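Local coordinates for protein N-terminal cyanobactin protease (Planktothrix agardhii NIES-596, PDB 4H6W) that forms the subtilisin-like protease domain of the prenylagaramide maturation enzyme PagA, probably acting as a serine endopeptidase on the cyanobactin precursor peptide, at residues A[196-201]-A[275-280]; A[236-241]-A[248-253]; A[255-260]-A[283-288]. One frame throughout, in Å; residues are numbered along the deposited sequence.

Interaction 1: residues A[196-201]-A[275-280]; sequences YQKQGI and CLMGKL
L276 lays its branched end against Y196 of helix 194-199, its CD1 3.8 Å from CB of Y196 and its CG 3.6 Å from the Y196 carbonyl O. It belongs to a type II' beta turn, C275 to G278, packed along the start of strand 200-204, an outermost strand of the parallel subtilase sheet. L276 takes the positive phi that a II' turn requires at this position, uncommon for a residue with a side chain, and this conformation turns the M277 amide toward the strand. M277 N donates to G200 O at 3.0 Å with an N-H...O angle of 146°, the donor lying 30° out of the carbonyl plane; a backbone bond between G278 and L202 continues the attachment. With chi1 at -77°, CG of L276 lies beside its own backbone N and anti to its carbonyl carbon, a setting that brings the isobutyl group against CB and the carbonyl of Y196. Its second torsion is nearly eclipsed, so the exact place of each methyl is less certain than the overlap itself. CB of L276 also packs against G200 O, at 3.4 Å, so this carbonyl meets both an N-H and a carbon of the turn. Y196 turns its ring end from the turn, and its OH is hydrogen-bonded to H166 N; the side chain is about 12 Å from that of S224, the predicted charge-relay serine. At the entrance to the turn, C275 is tied to C264 by a disulfide, which fixes the loop to another part of the same connection between helices 250-259 and 282-289. Farther along, I201 CD1 and L280 CD1 approach to 4.3 Å, while I201 CA makes a bent CA-H...O contact with the carbonyl O of G278, 3.3 Å away.

Interaction 2: residues A[236-241]-A[248-253]; sequences LLLSLQ and PDPQKV
The backbones of helix 223-243 and the entry to helix 250-259 come nearest where CA of L238 lies 5.0 Å from CA of P248, and they have opened to 7.0 Å between CA of L237 and CA of V253. The helix carrying L238 is the long helix of the subtilase fold whose first turn holds S224, the predicted charge-relay serine. L238 pushes CD2 into the bend formed by P248, D249 and P250: this methyl is 3.3 Å from D249 N, and 3.7 Å from CG2 of V253. The side chain of L238 meets the P250 ring at about a right angle, while L237 CD1 touches the other V253 methyl, CG1, at 3.9 Å. One turn on, Q241 keeps CG beside its own N (chi1 -63°) and runs out extended, placing OE1 2.7 Å from D249 N. That bond is nearly straight, 163° at the hydrogen, though the donor sits tilted from the amide plane. D249 is the N-cap of helix 250-259; its OD1 accepts weakly from K252 N and has a firmer partner in N150. The amide of the cap residue is thus held firmly by Q241, while its carboxylate caps its own helix only weakly and is held mainly by N150, so a single polar link between the segments fixes the helix start within an otherwise apolar contact.

Interaction 3: residues A[255-260]-A[283-288]; sequences NALLAS and LDAIEH
H288, S260 and A285 bury most of this contact between the end of helix 250-259 and helix 282-289. The short helical segments approach to 8.0 Å, running at 128° to each other, a closeness made possible by alanine and serine at the interface. S260 presses CB into the turn of the opposing backbone, 3.2 Å from A285 N, while its OG lies 3.3 Å from A285 CB. With chi1 at 70°, OG sits between its own N and carbonyl carbon and turns back to its helix, 2.9 Å from A256 O; it also has a weak hydrogen bond with N281 O, just before helix 282-289. H288 reaches over the helix end: A259 CB stands over one ring face in a CH-pi contact, 4.3 Å from the centroid, whereas S260 CB comes to the ring edge, 3.4 Å from ND1. On the inner side, A285 CB meets CD2 of L257, a leucine that also packs on helix 223-243. With the imidazole used as a surface, the two segments themselves are joined by close van der Waals fit.

Overall arrangement
Interaction 2 is the buried one, apolar apart from one glutamine-to-backbone bond; interactions 1 and 3 are partly buried, the first built on turn-to-strand backbone bonding, the third on small side chains and an exposed imidazole. Interactions 2 and 3 share helix 250-259, gripping its two ends, and they touch directly: L237 of interaction 2 packs on L257, A285 and I286 of interaction 3. L258 of the same helix turns the other way, its CD2 lying against Q199 and I201 of interaction 1. Helix 250-259 thus lies between the edge of the parallel sheet and helices 223-243 and 282-289. Interactions 1 and 2 do not meet, their nearest atoms being about 7 Å apart.

Interaction 1: residues A[196-201]-A[275-280]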
loop_
_atom_site.group_PDB
_atom_site.type_symbol
_atom_site.label_atom_id
_atom_site.label_comp_id
_atom_site.label_asym_id
_atom_site.label_seq_id
_atom_site.Cartn_x
_atom_site.Cartn_y
_atom_site.Cartn_z
ATOM N N TYR A 196 14.658 -5.853 0.336
ATOM C CA TYR A 196 13.791 -5.171 -0.632
ATOM C C TYR A 196 13.979 -5.603 -2.105
ATOM O O TYR A 196 13.044 -5.463 -2.898
ATOM C CB TYR A 196 13.938 -3.653 -0.533
ATOM C CG TYR A 196 13.543 -3.041 0.790
ATOM C CD1 TYR A 196 12.571 -3.639 1.615
ATOM C CD2 TYR A 196 14.116 -1.836 1.206
ATOM C CE1 TYR A 196 12.203 -3.056 2.826
ATOM C CE2 TYR A 196 13.756 -1.250 2.408
ATOM C CZ TYR A 196 12.799 -1.854 3.210
ATOM O OH TYR A 196 12.455 -1.250 4.403
ATOM N N GLN A 197 15.167 -6.093 -2.478
ATOM C CA GLN A 197 15.375 -6.629 -3.839
ATOM C C GLN A 197 14.478 -7.842 -4.037
ATOM O O GLN A 197 13.971 -8.096 -5.126
ATOM C CB GLN A 197 16.832 -7.046 -4.077
ATOM C CG GLN A 197 17.767 -5.930 -4.511
ATOM C CD GLN A 197 17.932 -5.824 -6.023
ATOM O OE1 GLN A 197 17.187 -5.109 -6.698
ATOM N NE2 GLN A 197 18.935 -6.520 -6.557
ATOM N N LYS A 198 14.270 -8.569 -2.948
ATOM C CA LYS A 198 13.496 -9.782 -2.974
ATOM C C LYS A 198 11.998 -9.562 -3.133
ATOM O O LYS A 198 11.296 -10.421 -3.676
ATOM C CB LYS A 198 13.742 -10.582 -1.696
ATOM C CG LYS A 198 13.940 -12.066 -1.924
ATOM C CD LYS A 198 13.197 -12.610 -3.152
ATOM C CE LYS A 198 13.839 -12.267 -4.512
ATOM N NZ LYS A 198 15.271 -12.648 -4.679
ATOM N N GLN A 199 11.492 -8.438 -2.641
ATOM C CA GLN A 199 10.045 -8.343 -2.449
ATOM C C GLN A 199 9.465 -6.942 -2.608
ATOM O O GLN A 199 8.345 -6.672 -2.167
ATOM C CB GLN A 199 9.666 -8.934 -1.086
ATOM C CG GLN A 199 10.358 -8.250 0.080
ATOM C CD GLN A 199 10.164 -8.979 1.390
ATOM O OE1 GLN A 199 10.329 -10.199 1.461
ATOM N NE2 GLN A 199 9.811 -8.237 2.440
ATOM N N GLY A 200 10.218 -6.050 -3.229
ATOM C CA GLY A 200 9.763 -4.678 -3.318
ATOM C C GLY A 200 9.563 -4.250 -4.748
ATOM O O GLY A 200 10.249 -4.739 -5.642
ATOM N N ILE A 201 8.604 -3.354 -4.958
ATOM C CA ILE A 201 8.437 -2.657 -6.227
ATOM C C ILE A 201 8.398 -1.144 -6.006
ATOM O O ILE A 201 8.132 -0.670 -4.895
ATOM C CB ILE A 201 7.152 -3.083 -6.985
ATOM C CG1 ILE A 201 5.893 -2.804 -6.159
ATOM C CG2 ILE A 201 7.218 -4.537 -7.407
ATOM C CD1 ILE A 201 4.613 -3.200 -6.871
ATOM N N CYS A 275 16.063 0.401 -7.729
ATOM C CA CYS A 275 14.773 0.067 -8.333
ATOM C C CYS A 275 14.098 -1.173 -7.758
ATOM O O CYS A 275 12.966 -1.497 -8.139
ATOM C CB CYS A 275 14.889 -0.049 -9.857
ATOM S SG CYS A 275 14.985 1.579 -10.646
ATOM N N LEU A 276 14.779 -1.871 -6.849
ATOM C CA LEU A 276 14.204 -3.071 -6.234
ATOM C C LEU A 276 13.916 -4.114 -7.317
ATOM O O LEU A 276 14.695 -4.262 -8.254
ATOM C CB LEU A 276 12.930 -2.704 -5.452
ATOM C CG LEU A 276 13.053 -2.030 -4.071
ATOM C CD1 LEU A 276 14.467 -1.613 -3.668
ATOM C CD2 LEU A 276 12.116 -0.850 -3.970
ATOM N N MET A 277 12.793 -4.814 -7.215
ATOM C CA MET A 277 12.404 -5.752 -8.260
ATOM C C MET A 277 11.929 -5.008 -9.514
ATOM O O MET A 277 11.833 -5.598 -10.587
ATOM C CB MET A 277 11.339 -6.724 -7.748
ATOM C CG MET A 277 11.122 -7.968 -8.594
ATOM S SD MET A 277 12.598 -8.993 -8.744
ATOM C CE MET A 277 12.799 -9.588 -7.062
ATOM N N GLY A 278 11.650 -3.712 -9.384
ATOM C CA GLY A 278 11.238 -2.911 -10.533
ATOM C C GLY A 278 10.042 -2.001 -10.315
ATOM O O GLY A 278 9.627 -1.769 -9.177
ATOM N N LYS A 279 9.486 -1.504 -11.423
ATOM C CA LYS A 279 8.392 -0.529 -11.421
ATOM C C LYS A 279 7.035 -1.182 -11.549
ATOM O O LYS A 279 6.860 -2.100 -12.351
ATOM C CB LYS A 279 8.557 0.471 -12.563
ATOM C CG LYS A 279 9.841 1.283 -12.511
ATOM C CD LYS A 279 9.900 2.310 -13.631
ATOM C CE LYS A 279 10.631 1.790 -14.852
ATOM N NZ LYS A 279 10.860 2.908 -15.811
ATOM N N LEU A 280 6.078 -0.692 -10.763
ATOM C CA LEU A 280 4.686 -1.115 -10.858
ATOM C C LEU A 280 4.193 -1.093 -12.300
ATOM O O LEU A 280 4.329 -0.078 -12.992
ATOM C CB LEU A 280 3.800 -0.207 -10.006
ATOM C CG LEU A 280 2.286 -0.315 -10.202
ATOM C CD1 LEU A 280 1.748 -1.620 -9.629
ATOM C CD2 LEU A 280 1.608 0.891 -9.561
#

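Interaction 2: residues A[236-241]-A[248-253]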
loop_
_atom_site.group_PDB
_atom_site.type_symbol
_atom_site.label_atom_id
_atom_site.label_comp_id
_atom_site.label_asym_id
_atom_site.label_seq_id
_atom_site.Cartn_x
_atom_site.Cartn_y
_atom_site.Cartn_z
ATOM N N LEU A 236 -7.932 -3.752 -6.575
ATOM C CA LEU A 236 -8.545 -3.811 -7.900
ATOM C C LEU A 236 -8.363 -5.185 -8.503
ATOM O O LEU A 236 -9.284 -5.742 -9.096
ATOM C CB LEU A 236 -7.982 -2.730 -8.820
ATOM C CG LEU A 236 -8.386 -1.295 -8.456
ATOM C CD1 LEU A 236 -7.911 -0.322 -9.519
ATOM C CD2 LEU A 236 -9.904 -1.210 -8.258
ATOM N N LEU A 237 -7.178 -5.749 -8.314
ATOM C CA LEU A 237 -6.858 -7.025 -8.912
ATOM C C LEU A 237 -7.645 -8.159 -8.267
ATOM O O LEU A 237 -8.053 -9.109 -8.948
ATOM C CB LEU A 237 -5.356 -7.273 -8.823
ATOM C CG LEU A 237 -4.490 -6.418 -9.758
ATOM C CD1 LEU A 237 -3.022 -6.687 -9.473
ATOM C CD2 LEU A 237 -4.821 -6.690 -11.222
ATOM N N LEU A 238 -7.866 -8.063 -6.957
ATOM C CA LEU A 238 -8.696 -9.046 -6.266
ATOM C C LEU A 238 -10.154 -8.941 -6.726
ATOM O O LEU A 238 -10.827 -9.961 -6.872
ATOM C CB LEU A 238 -8.590 -8.915 -4.741
ATOM C CG LEU A 238 -7.283 -9.366 -4.062
ATOM C CD1 LEU A 238 -7.156 -8.833 -2.636
ATOM C CD2 LEU A 238 -7.119 -10.885 -4.095
ATOM N N SER A 239 -10.631 -7.719 -6.957
ATOM C CA SER A 239 -12.010 -7.489 -7.425
ATOM C C SER A 239 -12.189 -8.068 -8.824
ATOM O O SER A 239 -13.252 -8.618 -9.144
ATOM C CB SER A 239 -12.338 -5.997 -7.453
ATOM O OG SER A 239 -12.093 -5.396 -6.187
ATOM N N LEU A 240 -11.129 -7.948 -9.633
ATOM C CA LEU A 240 -11.104 -8.449 -10.999
ATOM C C LEU A 240 -11.203 -9.988 -11.046
ATOM O O LEU A 240 -11.882 -10.555 -11.916
ATOM C CB LEU A 240 -9.850 -7.941 -11.702
ATOM C CG LEU A 240 -9.625 -8.377 -13.150
ATOM C CD1 LEU A 240 -10.697 -7.791 -14.059
ATOM C CD2 LEU A 240 -8.236 -7.964 -13.624
ATOM N N GLN A 241 -10.556 -10.654 -10.094
ATOM C CA GLN A 241 -10.694 -12.106 -9.942
ATOM C C GLN A 241 -12.140 -12.509 -9.637
ATOM O O GLN A 241 -12.643 -13.490 -10.204
ATOM C CB GLN A 241 -9.762 -12.643 -8.852
ATOM C CG GLN A 241 -8.275 -12.471 -9.134
ATOM C CD GLN A 241 -7.405 -13.178 -8.099
ATOM O OE1 GLN A 241 -7.455 -12.860 -6.912
ATOM N NE2 GLN A 241 -6.615 -14.151 -8.545
ATOM N N PRO A 248 -10.671 -14.776 -5.089
ATOM C CA PRO A 248 -9.695 -13.730 -4.804
ATOM C C PRO A 248 -8.525 -14.332 -4.022
ATOM O O PRO A 248 -8.742 -14.956 -2.989
ATOM C CB PRO A 248 -10.489 -12.727 -3.946
ATOM C CG PRO A 248 -11.619 -13.514 -3.362
ATOM C CD PRO A 248 -11.954 -14.555 -4.391
ATOM N N ASP A 249 -7.303 -14.187 -4.527
ATOM C CA ASP A 249 -6.131 -14.783 -3.884
ATOM C C ASP A 249 -4.990 -13.769 -3.684
ATOM O O ASP A 249 -4.164 -13.567 -4.586
ATOM C CB ASP A 249 -5.659 -15.976 -4.704
ATOM C CG ASP A 249 -4.678 -16.875 -3.948
ATOM O OD1 ASP A 249 -3.985 -16.417 -2.998
ATOM O OD2 ASP A 249 -4.593 -18.058 -4.334
ATOM N N PRO A 250 -4.932 -13.128 -2.493
ATOM C CA PRO A 250 -3.958 -12.038 -2.273
ATOM C C PRO A 250 -2.491 -12.447 -2.365
ATOM O O PRO A 250 -1.652 -11.623 -2.742
ATOM C CB PRO A 250 -4.299 -11.537 -0.871
ATOM C CG PRO A 250 -5.731 -11.920 -0.695
ATOM C CD PRO A 250 -5.847 -13.263 -1.351
ATOM N N GLN A 251 -2.179 -13.698 -2.044
ATOM C CA GLN A 251 -0.818 -14.197 -2.243
ATOM C C GLN A 251 -0.483 -14.370 -3.735
ATOM O O GLN A 251 0.641 -14.112 -4.135
ATOM C CB GLN A 251 -0.555 -15.468 -1.423
ATOM C CG GLN A 251 -0.217 -15.151 0.029
ATOM C CD GLN A 251 -0.601 -16.238 1.022
ATOM O OE1 GLN A 251 -0.905 -17.379 0.651
ATOM N NE2 GLN A 251 -0.586 -15.886 2.305
ATOM N N LYS A 252 -1.466 -14.773 -4.547
ATOM C CA LYS A 252 -1.316 -14.781 -6.010
ATOM C C LYS A 252 -1.104 -13.363 -6.501
ATOM O O LYS A 252 -0.304 -13.118 -7.401
ATOM C CB LYS A 252 -2.559 -15.335 -6.715
ATOM C CG LYS A 252 -2.572 -16.818 -7.046
ATOM C CD LYS A 252 -3.101 -17.003 -8.469
ATOM C CE LYS A 252 -4.263 -17.999 -8.574
ATOM N NZ LYS A 252 -4.037 -19.355 -7.967
ATOM N N VAL A 253 -1.826 -12.420 -5.916
ATOM C CA VAL A 253 -1.730 -11.037 -6.380
ATOM C C VAL A 253 -0.353 -10.445 -6.081
ATOM O O VAL A 253 0.239 -9.778 -6.948
ATOM C CB VAL A 253 -2.888 -10.163 -5.857
ATOM C CG1 VAL A 253 -2.671 -8.706 -6.210
ATOM C CG2 VAL A 253 -4.219 -10.670 -6.412
#

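Interaction 3: residues A[255-260]-A[283-288]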
loop_
_atom_site.group_PDB
_atom_site.type_symbol
_atom_site.label_atom_id
_atom_site.label_comp_id
_atom_site.label_asym_id
_atom_site.label_seq_id
_atom_site.Cartn_x
_atom_site.Cartn_y
_atom_site.Cartn_z
ATOM N N ASN A 255 2.574 -11.971 -5.995
ATOM C CA ASN A 255 3.579 -12.471 -6.938
ATOM C C ASN A 255 3.373 -11.954 -8.360
ATOM O O ASN A 255 4.343 -11.694 -9.073
ATOM C CB ASN A 255 3.681 -14.000 -6.881
ATOM C CG ASN A 255 4.133 -14.511 -5.506
ATOM O OD1 ASN A 255 4.758 -13.789 -4.716
ATOM N ND2 ASN A 255 3.810 -15.760 -5.217
ATOM N N ALA A 256 2.115 -11.776 -8.758
ATOM C CA ALA A 256 1.799 -11.154 -10.038
ATOM C C ALA A 256 2.351 -9.729 -10.082
ATOM O O ALA A 256 3.011 -9.345 -11.049
ATOM C CB ALA A 256 0.294 -11.165 -10.287
ATOM N N LEU A 257 2.094 -8.958 -9.030
ATOM C CA LEU A 257 2.655 -7.605 -8.906
ATOM C C LEU A 257 4.174 -7.606 -8.964
ATOM O O LEU A 257 4.760 -6.765 -9.645
ATOM C CB LEU A 257 2.169 -6.905 -7.629
ATOM C CG LEU A 257 0.709 -6.429 -7.614
ATOM C CD1 LEU A 257 0.306 -5.989 -6.211
ATOM C CD2 LEU A 257 0.477 -5.303 -8.613
ATOM N N LEU A 258 4.815 -8.545 -8.268
ATOM C CA LEU A 258 6.280 -8.628 -8.290
ATOM C C LEU A 258 6.826 -9.099 -9.639
ATOM O O LEU A 258 7.791 -8.526 -10.147
ATOM C CB LEU A 258 6.807 -9.517 -7.157
ATOM C CG LEU A 258 6.759 -8.967 -5.727
ATOM C CD1 LEU A 258 7.143 -10.031 -4.708
ATOM C CD2 LEU A 258 7.661 -7.753 -5.568
ATOM N N ALA A 259 6.198 -10.138 -10.201
ATOM C CA ALA A 259 6.620 -10.754 -11.458
ATOM C C ALA A 259 6.418 -9.828 -12.662
ATOM O O ALA A 259 7.115 -9.933 -13.672
ATOM C CB ALA A 259 5.861 -12.050 -11.668
ATOM N N SER A 260 5.454 -8.921 -12.554
ATOM C CA SER A 260 5.179 -7.976 -13.619
ATOM C C SER A 260 5.949 -6.649 -13.486
ATOM O O SER A 260 5.824 -5.782 -14.357
ATOM C CB SER A 260 3.692 -7.686 -13.652
ATOM O OG SER A 260 3.297 -6.917 -12.515
ATOM N N LEU A 283 -0.742 -3.453 -16.319
ATOM C CA LEU A 283 -1.194 -4.263 -17.465
ATOM C C LEU A 283 -0.585 -5.655 -17.435
ATOM O O LEU A 283 -1.286 -6.657 -17.597
ATOM C CB LEU A 283 -0.893 -3.564 -18.791
ATOM C CG LEU A 283 -1.779 -2.343 -19.018
ATOM C CD1 LEU A 283 -1.488 -1.685 -20.362
ATOM C CD2 LEU A 283 -3.249 -2.743 -18.901
ATOM N N ASP A 284 0.718 -5.696 -17.190
ATOM C CA ASP A 284 1.441 -6.943 -17.042
ATOM C C ASP A 284 1.047 -7.715 -15.772
ATOM O O ASP A 284 0.967 -8.946 -15.810
ATOM C CB ASP A 284 2.938 -6.678 -17.121
ATOM C CG ASP A 284 3.374 -6.179 -18.500
ATOM O OD1 ASP A 284 2.561 -6.215 -19.455
ATOM O OD2 ASP A 284 4.540 -5.750 -18.645
ATOM N N ALA A 285 0.753 -7.001 -14.679
ATOM C CA ALA A 285 0.196 -7.633 -13.470
ATOM C C ALA A 285 -1.102 -8.396 -13.744
ATOM O O ALA A 285 -1.275 -9.549 -13.322
ATOM C CB ALA A 285 -0.007 -6.602 -12.375
ATOM N N ILE A 286 -2.016 -7.757 -14.470
ATOM C CA ILE A 286 -3.247 -8.419 -14.922
ATOM C C ILE A 286 -2.909 -9.683 -15.724
ATOM O O ILE A 286 -3.441 -10.767 -15.453
ATOM C CB ILE A 286 -4.105 -7.448 -15.766
ATOM C CG1 ILE A 286 -4.492 -6.238 -14.908
ATOM C CG2 ILE A 286 -5.329 -8.161 -16.350
ATOM C CD1 ILE A 286 -4.948 -5.011 -15.677
ATOM N N GLU A 287 -2.003 -9.535 -16.694
ATOM C CA GLU A 287 -1.606 -10.635 -17.562
ATOM C C GLU A 287 -1.059 -11.807 -16.756
ATOM O O GLU A 287 -1.488 -12.934 -16.959
ATOM C CB GLU A 287 -0.592 -10.171 -18.606
ATOM C CG GLU A 287 -0.235 -11.241 -19.632
ATOM C CD GLU A 287 0.535 -10.701 -20.835
ATOM O OE1 GLU A 287 0.027 -9.775 -21.526
ATOM O OE2 GLU A 287 1.643 -11.219 -21.110
ATOM N N HIS A 288 -0.133 -11.534 -15.834
ATOM C CA HIS A 288 0.426 -12.567 -14.975
ATOM C C HIS A 288 -0.579 -13.244 -14.039
ATOM O O HIS A 288 -0.445 -14.425 -13.735
ATOM C CB HIS A 288 1.580 -12.000 -14.167
ATOM C CG HIS A 288 2.868 -11.967 -14.920
ATOM N ND1 HIS A 288 3.767 -10.935 -14.808
ATOM C CD2 HIS A 288 3.400 -12.835 -15.811
ATOM C CE1 HIS A 288 4.801 -11.169 -15.593
ATOM N NE2 HIS A 288 4.603 -12.316 -16.215
#